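Conserved hypothetical protein, putative anti-sigma factor (Parabacteroides distasonis, PDB 4M0N) probably acts as a membrane-bound antagonist of a sigma factor, this piece of it holding the FecR domain and the FecR C-terminal domain. Local coordinates at residues V118-S123 with I133-T138; T165-V170 with N208-S213; H172-M177 with K201-V206; T214-R219 with I225-T230. The protein carries 1 engineered substitution. One frame throughout, in Å; residues are numbered along the deposited sequence.

Overall arrangement
The four contacts show how the chemistry of an interface follows its place in the fold. Contact 1 joins two facing sheets of the FecR domain by a few apolar side chains and is partly buried. Contacts 2 and 3 both hold helix 167-178 against helix 203-214 in the C-terminal domain; their centres lie about 10 Å apart, every residue that meets across them is apolar, and all but Leu203 are buried. Contact 4 is different: a partly exposed hairpin, bound by backbone hydrogen bonds and flanked by arginines and a tyrosine. It also packs on helix 203-214, touching contacts 2 and 3, whereas contact 1 stands apart, its centre about 33 Å from that of contact 4.

Contact 1 (V118-S123 with I133-T138); sequences VDMPES and IIVNNT. With EDO (1,2-ethanediol), chain C.
Val118 and Ile133 meet tip to tip between two facing sheets, Val118 CG2 lying 3.8 Å from Ile133 CD1 in one of the two conformers modelled for Ile133. The second apolar pair is of another shape: Met120 and Val135 run alongside one another, pointing opposite ways, and sulfur SD of Met120 comes to 3.8 Å from Val135 CG2. A bend at chi3 of Met120 (-69°) turns its CE back toward its own strand, so that the sulfur and not the methyl does the touching.

No hydrogen bond crosses between the segments; the polar bonds are local. Asn136 OD1 accepts from Thr138 N (3.0 Å) in the carbonyl plane, closing an Asx turn just past the strand, and takes a second bond from Thr138 OG1 at 2.6 Å, tilted 20° from that plane. The amide nitrogen ND2 makes a weak hydrogen bond to O1 of an ethanediol, probably from the crystallisation liquor. With an alanine here, the backbone N-H and hydroxyl of Thr138 would probably lose their common acceptor, and the turn would be less firmly set.

Strand 116-120 pairs with strand 123-127 in one seven-stranded sheet, and strand 131-136 runs between strands 106-111 and 142-146 in the other. Leu127 and Val109 close around Val118, so the contact is a small section of the layer between the two sheets.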
# COMPACT_ATOMS: atom_id res chain seq x y z
N VAL A 118 -1.58 -3.68 15.70
CA VAL A 118 -0.38 -3.24 15.06
C VAL A 118 0.65 -2.96 16.12
O VAL A 118 0.50 -2.06 16.95
CB VAL A 118 -0.64 -1.97 14.23
CG1 VAL A 118 0.65 -1.53 13.54
CG2 VAL A 118 -1.74 -2.22 13.20
N ASP A 119 1.74 -3.73 16.08
CA ASP A 119 2.75 -3.66 17.08
C ASP A 119 3.99 -3.01 16.48
O ASP A 119 4.57 -3.53 15.53
CB ASP A 119 3.13 -5.05 17.56
CG ASP A 119 1.98 -5.80 18.16
OD1 ASP A 119 1.18 -5.19 18.91
OD2 ASP A 119 1.87 -7.03 17.91
N MET A 120 4.40 -1.90 17.08
CA MET A 120 5.56 -1.12 16.66
C MET A 120 6.46 -1.01 17.90
O MET A 120 6.03 -1.30 19.02
CB MET A 120 5.12 0.26 16.14
CG MET A 120 4.33 0.24 14.81
SD MET A 120 3.22 1.63 14.58
CE MET A 120 1.94 1.33 15.82
N PRO A 121 7.72 -0.63 17.71
CA PRO A 121 8.66 -0.64 18.83
C PRO A 121 8.13 0.07 20.08
O PRO A 121 8.21 -0.46 21.21
CB PRO A 121 9.88 0.08 18.23
CG PRO A 121 9.82 -0.26 16.78
CD PRO A 121 8.35 -0.22 16.44
N GLU A 122 7.54 1.22 19.89
CA GLU A 122 7.11 1.98 21.06
C GLU A 122 5.62 2.29 21.06
O GLU A 122 5.17 3.18 21.80
CB GLU A 122 7.97 3.22 21.15
CG GLU A 122 9.46 2.91 21.39
CD GLU A 122 9.76 2.18 22.71
OE1 GLU A 122 9.17 2.50 23.75
OE2 GLU A 122 10.63 1.29 22.72
N SER A 123 4.84 1.50 20.32
CA SER A 123 3.41 1.74 20.15
C SER A 123 2.70 0.43 19.84
O SER A 123 3.15 -0.30 18.96
CB SER A 123 3.16 2.68 18.97
OG SER A 123 1.77 2.77 18.65
N ILE A 133 -3.88 3.07 10.46
CA ILE A 133 -2.69 3.67 11.05
C ILE A 133 -1.75 4.04 9.91
O ILE A 133 -1.56 3.25 8.97
CB ILE A 133 -2.00 2.71 12.01
CG1 ILE A 133 -2.83 2.59 13.29
CG2 ILE A 133 -0.56 3.15 12.30
CD1 ILE A 133 -2.41 1.39 14.08
N ILE A 134 -1.23 5.26 9.97
CA ILE A 134 -0.25 5.74 9.01
C ILE A 134 1.00 5.97 9.81
O ILE A 134 0.99 6.74 10.79
CB ILE A 134 -0.71 7.02 8.28
CG1 ILE A 134 -2.08 6.79 7.59
CG2 ILE A 134 0.38 7.47 7.30
CD1 ILE A 134 -2.62 7.99 6.81
N VAL A 135 2.10 5.35 9.38
CA VAL A 135 3.42 5.60 9.95
C VAL A 135 4.24 6.40 8.95
O VAL A 135 4.33 6.05 7.78
CB VAL A 135 4.16 4.29 10.27
CG1 VAL A 135 5.62 4.52 10.68
CG2 VAL A 135 3.43 3.54 11.35
N ASN A 136 4.85 7.46 9.42
CA ASN A 136 5.71 8.24 8.55
C ASN A 136 7.16 7.74 8.77
O ASN A 136 7.75 7.87 9.84
CB ASN A 136 5.49 9.72 8.84
CG ASN A 136 6.15 10.62 7.84
OD1 ASN A 136 7.32 10.46 7.52
ND2 ASN A 136 5.41 11.58 7.33
N ASN A 137 7.73 7.16 7.73
CA ASN A 137 9.07 6.57 7.79
C ASN A 137 10.15 7.63 7.89
O ASN A 137 11.31 7.33 8.24
CB ASN A 137 9.35 5.77 6.52
CG ASN A 137 8.48 4.58 6.37
OD1 ASN A 137 8.23 3.83 7.33
ND2 ASN A 137 8.00 4.35 5.13
N THR A 138 9.81 8.87 7.58
CA THR A 138 10.84 9.90 7.57
C THR A 138 10.95 10.67 8.86
O THR A 138 12.00 11.24 9.14
CB THR A 138 10.61 10.92 6.46
OG1 THR A 138 9.50 11.73 6.82
CG2 THR A 138 10.33 10.27 5.12
C1 EDO C . 2.00 10.85 9.94
O1 EDO C . 2.87 11.87 9.43
C2 EDO C . 1.04 10.41 8.83
O2 EDO C . 0.38 11.54 8.27

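Contact 2 (T165-V170 with N208-S213); sequences TPISSV and NAIQYS
Ile210 meets two residues of the opposing helix with two different branches. Its CD1 reaches tip to tip toward Val170 CG1 at 4.1 Å, while CG2 faces Ile167 CD1 at 4.4 Å. The first torsion of Ile210 (chi1 -72°) explains the division: CG1 stands anti to the carbonyl carbon and carries CD1 toward Val170, whereas CG2, on the side away from the backbone N, is left to face Ile167.

This is the closer part of the contact, and all three side chains are buried. Ile194 of strand 193-199 lies against both Ile167 and Val170, and Phe190 adds a further apolar surface beside Ile167. Even so the touch is light: the two segments bury 84 Å² between them, and the nearest pair of backbones, at Ile167 and Ile210, is 9.3 Å apart measured between CA atoms. No other residue of the two segments touches across. Asn208, Tyr212 and Ser213 are exposed on helix 203-214, Asn208 OD1 being hydrogen-bonded to Tyr218, and on the other segment Ser168 and Ser169 face away from the helix pair, toward Glu105. Pro166 takes the N-cap position there, and its O accepts from Val170 N at 3.0 Å; Ile167 and Val170 both belong to the first turn of helix 167-178.

With methyl groups alone in contact and no hydrogen bond between the segments, the pairing depends on shape and the exclusion of water, and probably imposes little directional restraint on the helices.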
# COMPACT_ATOMS: atom_id res chain seq x y z
N THR A 165 -3.56 12.73 -0.40
CA THR A 165 -2.35 11.96 -0.56
C THR A 165 -1.26 12.87 -1.09
O THR A 165 -1.49 13.60 -2.05
CB THR A 165 -2.56 10.81 -1.56
OG1 THR A 165 -3.63 9.99 -1.08
CG2 THR A 165 -1.31 9.98 -1.70
N PRO A 166 -0.07 12.85 -0.48
CA PRO A 166 1.00 13.68 -1.02
C PRO A 166 1.37 13.27 -2.45
O PRO A 166 1.42 12.07 -2.74
CB PRO A 166 2.17 13.41 -0.08
CG PRO A 166 1.54 12.96 1.19
CD PRO A 166 0.35 12.18 0.77
N ILE A 167 1.63 14.26 -3.31
CA ILE A 167 2.00 14.02 -4.71
C ILE A 167 3.19 13.06 -4.84
O ILE A 167 3.20 12.21 -5.72
CB ILE A 167 2.18 15.35 -5.50
CG1 ILE A 167 2.42 15.09 -7.00
CG2 ILE A 167 3.32 16.19 -4.94
CD1 ILE A 167 1.31 14.36 -7.71
N SER A 168 4.17 13.14 -3.94
CA SER A 168 5.33 12.24 -4.02
C SER A 168 4.90 10.79 -3.87
O SER A 168 5.42 9.89 -4.53
CB SER A 168 6.39 12.59 -2.96
OG SER A 168 5.81 12.78 -1.68
N SER A 169 3.94 10.55 -2.97
CA SER A 169 3.42 9.21 -2.77
C SER A 169 2.57 8.77 -3.96
O SER A 169 2.68 7.65 -4.41
CB SER A 169 2.61 9.12 -1.47
OG SER A 169 3.42 9.44 -0.35
N VAL A 170 1.71 9.66 -4.45
CA VAL A 170 0.93 9.40 -5.67
C VAL A 170 1.85 8.92 -6.79
O VAL A 170 1.56 7.93 -7.46
CB VAL A 170 0.18 10.68 -6.12
CG1 VAL A 170 -0.34 10.54 -7.54
CG2 VAL A 170 -0.97 10.98 -5.16
N ASN A 208 -3.84 13.79 -16.39
CA ASN A 208 -4.73 14.90 -16.77
C ASN A 208 -5.61 15.36 -15.60
O ASN A 208 -5.80 16.56 -15.37
CB ASN A 208 -5.62 14.52 -17.97
CG ASN A 208 -4.83 14.23 -19.22
OD1 ASN A 208 -3.70 14.67 -19.39
ND2 ASN A 208 -5.45 13.48 -20.14
N ALA A 209 -6.14 14.41 -14.85
CA ALA A 209 -6.97 14.72 -13.70
C ALA A 209 -6.18 15.47 -12.64
O ALA A 209 -6.69 16.40 -12.01
CB ALA A 209 -7.57 13.46 -13.13
N ILE A 210 -4.93 15.06 -12.44
CA ILE A 210 -4.03 15.77 -11.54
C ILE A 210 -3.75 17.16 -12.07
O ILE A 210 -3.76 18.11 -11.29
CB ILE A 210 -2.71 14.99 -11.35
CG1 ILE A 210 -2.98 13.77 -10.49
CG2 ILE A 210 -1.66 15.83 -10.65
CD1 ILE A 210 -1.92 12.71 -10.59
N GLN A 211 -3.52 17.28 -13.38
CA GLN A 211 -3.30 18.59 -14.00
C GLN A 211 -4.50 19.49 -13.75
O GLN A 211 -4.34 20.63 -13.30
CB GLN A 211 -3.04 18.46 -15.51
CG GLN A 211 -2.65 19.76 -16.20
CD GLN A 211 -2.66 19.66 -17.70
OE1 GLN A 211 -2.15 18.72 -18.29
NE2 GLN A 211 -3.25 20.66 -18.34
N TYR A 212 -5.70 18.97 -14.00
CA TYR A 212 -6.94 19.72 -13.74
C TYR A 212 -7.03 20.22 -12.30
O TYR A 212 -7.50 21.33 -12.06
CB TYR A 212 -8.16 18.85 -14.09
CG TYR A 212 -9.50 19.54 -13.90
CD1 TYR A 212 -10.12 19.58 -12.64
CD2 TYR A 212 -10.16 20.14 -14.97
CE1 TYR A 212 -11.34 20.22 -12.46
CE2 TYR A 212 -11.38 20.77 -14.80
CZ TYR A 212 -11.97 20.80 -13.55
OH TYR A 212 -13.19 21.43 -13.38
N SER A 213 -6.59 19.40 -11.35
CA SER A 213 -6.69 19.72 -9.93
C SER A 213 -5.57 20.62 -9.40
O SER A 213 -5.79 21.40 -8.48
CB SER A 213 -6.71 18.43 -9.11
OG SER A 213 -7.82 17.63 -9.46

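Contact 3 (H172-M177 with K201-V206); sequences HDLERM and KSLEAV
Behind Leu174, which reaches across to Leu203 and Val206, the flat guanidinium of Arg176 lies on the flank of its helix turned from the partner. Over one face it carries His172 O, 3.6 Å above the plane and offset toward the rim. The carboxylate of Asp173 meets the group at a tilt: Arg176 NH2 and Asp173 OD1 form a salt bridge of 3.0 Å in which the oxygen lies 17° out of the guanidinium plane. The bond is bent, with an N-H...O angle of 136°. Glu103 and Asp104 also bind this arginine, and Tyr101 makes a cation-pi contact with it, while Lys99 is a second partner for Asp173. The concentration of acidic groups around Arg176 would be expected to stabilise its positive charge.

The interface itself is apolar. Leu174 divides its two methyls between neighbours, crossing both obliquely: CD1 lies 4.1 Å from Leu203 CD1, and CD2 is 3.9 Å from Val206 CG1. Leu203 sends its CG anti to the backbone N (chi1 -180°), which carries CD1 over to Leu174. Just before it, Ser202 caps the helix, its OG accepting from Ala205 N at 3.0 Å. Leu160 of strand 159-166 lines the side of Leu174 and Val206.

The elements follow in the order strand, helix, two strands, helix, two strands, with the helix pair held between a two-stranded and a three-stranded sheet; this is consistent with the FecR C-terminal family and its secretin N0-like relatives.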
# COMPACT_ATOMS: atom_id res chain seq x y z
N HIS A 172 4.78 7.51 -6.73
CA HIS A 172 5.26 6.15 -6.52
C HIS A 172 4.17 5.11 -6.86
O HIS A 172 4.45 4.13 -7.53
CB HIS A 172 5.73 5.98 -5.10
CG HIS A 172 7.08 6.54 -4.84
ND1 HIS A 172 7.93 6.04 -3.87
CD2 HIS A 172 7.76 7.54 -5.46
CE1 HIS A 172 9.07 6.72 -3.89
NE2 HIS A 172 8.99 7.64 -4.84
N ASP A 173 2.94 5.36 -6.45
CA ASP A 173 1.82 4.47 -6.80
C ASP A 173 1.66 4.36 -8.31
O ASP A 173 1.43 3.26 -8.85
CB ASP A 173 0.49 4.96 -6.25
CG ASP A 173 0.38 4.83 -4.75
OD1 ASP A 173 1.20 4.13 -4.13
OD2 ASP A 173 -0.58 5.41 -4.20
N LEU A 174 1.76 5.50 -9.00
CA LEU A 174 1.62 5.48 -10.45
C LEU A 174 2.74 4.72 -11.13
O LEU A 174 2.50 3.87 -12.02
CB LEU A 174 1.52 6.90 -11.02
CG LEU A 174 0.34 7.77 -10.54
CD1 LEU A 174 0.39 9.11 -11.26
CD2 LEU A 174 -1.01 7.12 -10.71
N GLU A 175 3.97 4.99 -10.70
CA GLU A 175 5.11 4.27 -11.27
C GLU A 175 4.96 2.76 -11.13
O GLU A 175 5.21 1.99 -12.06
CB GLU A 175 6.42 4.67 -10.60
CG GLU A 175 6.87 6.08 -10.85
CD GLU A 175 8.24 6.33 -10.26
OE1 GLU A 175 8.33 6.33 -9.01
OE2 GLU A 175 9.18 6.52 -11.04
N ARG A 176 4.52 2.33 -9.95
CA ARG A 176 4.35 0.91 -9.70
C ARG A 176 3.17 0.28 -10.46
O ARG A 176 3.27 -0.84 -10.96
CB ARG A 176 4.17 0.69 -8.20
CG ARG A 176 5.46 0.91 -7.46
CD ARG A 176 5.34 0.45 -6.01
NE ARG A 176 4.45 1.32 -5.26
CZ ARG A 176 4.83 2.24 -4.37
NH1 ARG A 176 6.10 2.44 -4.09
NH2 ARG A 176 3.91 2.99 -3.76
N MET A 177 2.06 1.00 -10.52
CA MET A 177 0.87 0.51 -11.22
C MET A 177 1.09 0.37 -12.70
O MET A 177 0.69 -0.64 -13.28
CB MET A 177 -0.33 1.45 -11.03
CG MET A 177 -1.56 1.03 -11.84
SD MET A 177 -3.07 1.84 -11.26
CE MET A 177 -3.44 1.01 -9.69
N LYS A 201 -8.14 3.63 -14.90
CA LYS A 201 -7.87 4.67 -15.88
C LYS A 201 -6.50 4.51 -16.49
O LYS A 201 -5.62 3.80 -15.93
CB LYS A 201 -8.01 6.05 -15.23
CG LYS A 201 -9.43 6.39 -14.77
CD LYS A 201 -10.23 7.11 -15.83
CE LYS A 201 -11.43 7.84 -15.26
NZ LYS A 201 -11.04 8.86 -14.25
N SER A 202 -6.30 5.14 -17.66
CA SER A 202 -5.00 5.18 -18.27
C SER A 202 -4.13 6.08 -17.41
O SER A 202 -4.64 6.94 -16.71
CB SER A 202 -5.06 5.74 -19.70
OG SER A 202 -5.59 7.05 -19.67
N LEU A 203 -2.82 5.89 -17.45
CA LEU A 203 -1.89 6.82 -16.80
C LEU A 203 -2.12 8.26 -17.29
O LEU A 203 -2.16 9.21 -16.50
CB LEU A 203 -0.45 6.40 -17.07
CG LEU A 203 0.67 7.26 -16.46
CD1 LEU A 203 0.40 7.52 -14.99
CD2 LEU A 203 2.02 6.59 -16.69
N GLU A 204 -2.30 8.39 -18.60
CA GLU A 204 -2.52 9.70 -19.22
C GLU A 204 -3.71 10.41 -18.57
O GLU A 204 -3.62 11.57 -18.17
CB GLU A 204 -2.73 9.54 -20.74
CG GLU A 204 -2.58 10.82 -21.55
CD GLU A 204 -2.80 10.59 -23.05
OE1 GLU A 204 -2.84 9.42 -23.47
OE2 GLU A 204 -2.93 11.58 -23.80
N ALA A 205 -4.80 9.67 -18.42
CA ALA A 205 -6.04 10.19 -17.80
C ALA A 205 -5.86 10.59 -16.35
O ALA A 205 -6.41 11.60 -15.87
CB ALA A 205 -7.12 9.12 -17.89
N VAL A 206 -5.11 9.78 -15.61
CA VAL A 206 -4.85 10.10 -14.23
C VAL A 206 -4.01 11.36 -14.14
O VAL A 206 -4.32 12.23 -13.34
CB VAL A 206 -4.18 8.95 -13.47
CG1 VAL A 206 -3.87 9.42 -12.06
CG2 VAL A 206 -5.07 7.70 -13.45

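Contact 4 (T214-R219 with I225-T230); sequences TGIRYR and IVLYKT
Arg217 and Tyr228 form a hydrogen-bonded pair in an antiparallel beta hairpin, with Arg219 and Val226 the next such pair. Each pair uses both its amides: Arg217 N donates to Tyr228 O (2.8 Å) and Tyr228 N to Arg217 O; Arg219 N donates to Val226 O, and Val226 N to Arg219 O at 3.0 Å, almost straight at 176°. Val226 O is approached also by Tyr218 CA (3.3 Å), a CA-H...O contact. The backbone of Leu227 pairs instead with Val183 and Asp185, so the hairpin extends into a three-stranded sheet. Before the strand, Ile216 N finds its acceptor in Thr214 OG1, an ST turn.

The polar side-chain ends have partners of their own: Tyr218 OH is hydrogen-bonded to Asn208 of helix 203-214, Lys229 NZ to Val189 O with a salt bridge to Asp192, and Arg219 NH1 is salt-bridged to Glu221.

Tyr228 holds its CG between the backbone N and the carbonyl carbon (chi1 69°), and the ring lies between two arginines. Arg217 CB sits over one face, 3.8 Å from the ring centroid; over the opposite face Arg219 makes an off-centre cation-pi contact, the two planes 31° apart. An alanine in its place would probably leave the Arg219 guanidinium without its aromatic partner and uncover the flank of Arg217. On the other face of the sheet, Tyr218 CB packs against Leu227 CD2 at 3.4 Å.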
# COMPACT_ATOMS: atom_id res chain seq x y z
N THR A 214 -4.37 20.51 -9.98
CA THR A 214 -3.17 21.12 -9.38
C THR A 214 -2.42 22.09 -10.28
O THR A 214 -1.61 22.86 -9.78
CB THR A 214 -2.17 20.02 -8.98
OG1 THR A 214 -1.68 19.36 -10.17
CG2 THR A 214 -2.83 19.02 -8.06
N GLY A 215 -2.69 22.05 -11.58
CA GLY A 215 -1.85 22.72 -12.56
C GLY A 215 -0.60 21.95 -12.96
O GLY A 215 0.10 22.33 -13.89
N ILE A 216 -0.30 20.83 -12.30
CA ILE A 216 0.89 20.06 -12.65
C ILE A 216 0.76 19.51 -14.08
O ILE A 216 -0.23 18.87 -14.41
CB ILE A 216 1.10 18.91 -11.64
CG1 ILE A 216 1.43 19.47 -10.26
CG2 ILE A 216 2.22 17.96 -12.09
CD1 ILE A 216 1.19 18.48 -9.15
N ARG A 217 1.75 19.80 -14.93
CA ARG A 217 1.78 19.25 -16.28
C ARG A 217 2.77 18.09 -16.34
O ARG A 217 3.57 17.88 -15.42
CB ARG A 217 2.17 20.31 -17.31
CG ARG A 217 1.07 21.33 -17.59
CD ARG A 217 1.49 22.36 -18.63
NE ARG A 217 0.69 23.58 -18.46
CZ ARG A 217 -0.51 23.79 -18.99
NH1 ARG A 217 -1.08 22.89 -19.79
NH2 ARG A 217 -1.14 24.94 -18.74
N TYR A 218 2.70 17.34 -17.42
CA TYR A 218 3.64 16.26 -17.66
C TYR A 218 4.10 16.21 -19.12
O TYR A 218 3.33 16.53 -20.01
CB TYR A 218 3.01 14.92 -17.28
CG TYR A 218 1.81 14.55 -18.13
CD1 TYR A 218 0.55 15.08 -17.86
CD2 TYR A 218 1.95 13.66 -19.19
CE1 TYR A 218 -0.54 14.73 -18.62
CE2 TYR A 218 0.86 13.31 -19.96
CZ TYR A 218 -0.39 13.84 -19.67
OH TYR A 218 -1.47 13.49 -20.44
N ARG A 219 5.36 15.83 -19.34
CA ARG A 219 5.83 15.48 -20.68
C ARG A 219 6.65 14.19 -20.69
O ARG A 219 7.34 13.86 -19.71
CB ARG A 219 6.65 16.63 -21.28
CG ARG A 219 7.87 17.01 -20.47
CD ARG A 219 8.57 18.25 -21.02
NE ARG A 219 8.96 19.13 -19.93
CZ ARG A 219 9.97 18.92 -19.09
NH1 ARG A 219 10.75 17.85 -19.21
NH2 ARG A 219 10.21 19.80 -18.13
N ILE A 225 8.68 9.94 -17.72
CA ILE A 225 7.72 11.02 -17.65
C ILE A 225 8.20 11.98 -16.58
O ILE A 225 8.53 11.57 -15.47
CB ILE A 225 6.29 10.54 -17.31
CG1 ILE A 225 5.73 9.70 -18.45
CG2 ILE A 225 5.37 11.74 -17.07
CD1 ILE A 225 4.37 9.12 -18.16
N VAL A 226 8.23 13.27 -16.93
CA VAL A 226 8.65 14.34 -16.03
C VAL A 226 7.47 15.24 -15.70
O VAL A 226 6.76 15.69 -16.60
CB VAL A 226 9.76 15.20 -16.66
CG1 VAL A 226 10.19 16.31 -15.70
CG2 VAL A 226 10.95 14.33 -17.07
N LEU A 227 7.23 15.48 -14.42
CA LEU A 227 6.15 16.36 -13.98
C LEU A 227 6.73 17.73 -13.71
O LEU A 227 7.86 17.85 -13.23
CB LEU A 227 5.48 15.84 -12.71
CG LEU A 227 4.81 14.47 -12.79
CD1 LEU A 227 4.03 14.15 -11.51
CD2 LEU A 227 3.89 14.37 -14.00
N TYR A 228 5.96 18.77 -14.04
CA TYR A 228 6.43 20.13 -13.87
C TYR A 228 5.27 21.10 -13.68
O TYR A 228 4.10 20.69 -13.65
CB TYR A 228 7.32 20.53 -15.06
CG TYR A 228 6.57 20.67 -16.35
CD1 TYR A 228 6.23 19.55 -17.12
CD2 TYR A 228 6.23 21.93 -16.84
CE1 TYR A 228 5.55 19.70 -18.32
CE2 TYR A 228 5.54 22.09 -18.02
CZ TYR A 228 5.20 20.97 -18.76
OH TYR A 228 4.52 21.18 -19.93
N LYS A 229 5.61 22.38 -13.49
CA LYS A 229 4.63 23.46 -13.35
C LYS A 229 5.14 24.64 -14.16
O LYS A 229 6.32 24.70 -14.49
CB LYS A 229 4.45 23.89 -11.88
CG LYS A 229 3.70 22.89 -11.02
CD LYS A 229 3.62 23.32 -9.55
CE LYS A 229 2.96 22.23 -8.70
NZ LYS A 229 2.96 22.53 -7.23
N THR A 230 4.23 25.56 -14.46
CA THR A 230 4.55 26.83 -15.13
C THR A 230 3.45 27.86 -14.85
O THR A 230 2.28 27.51 -14.75
CB THR A 230 4.67 26.66 -16.67
OG1 THR A 230 3.67 25.74 -17.12
CG2 THR A 230 6.06 26.15 -17.08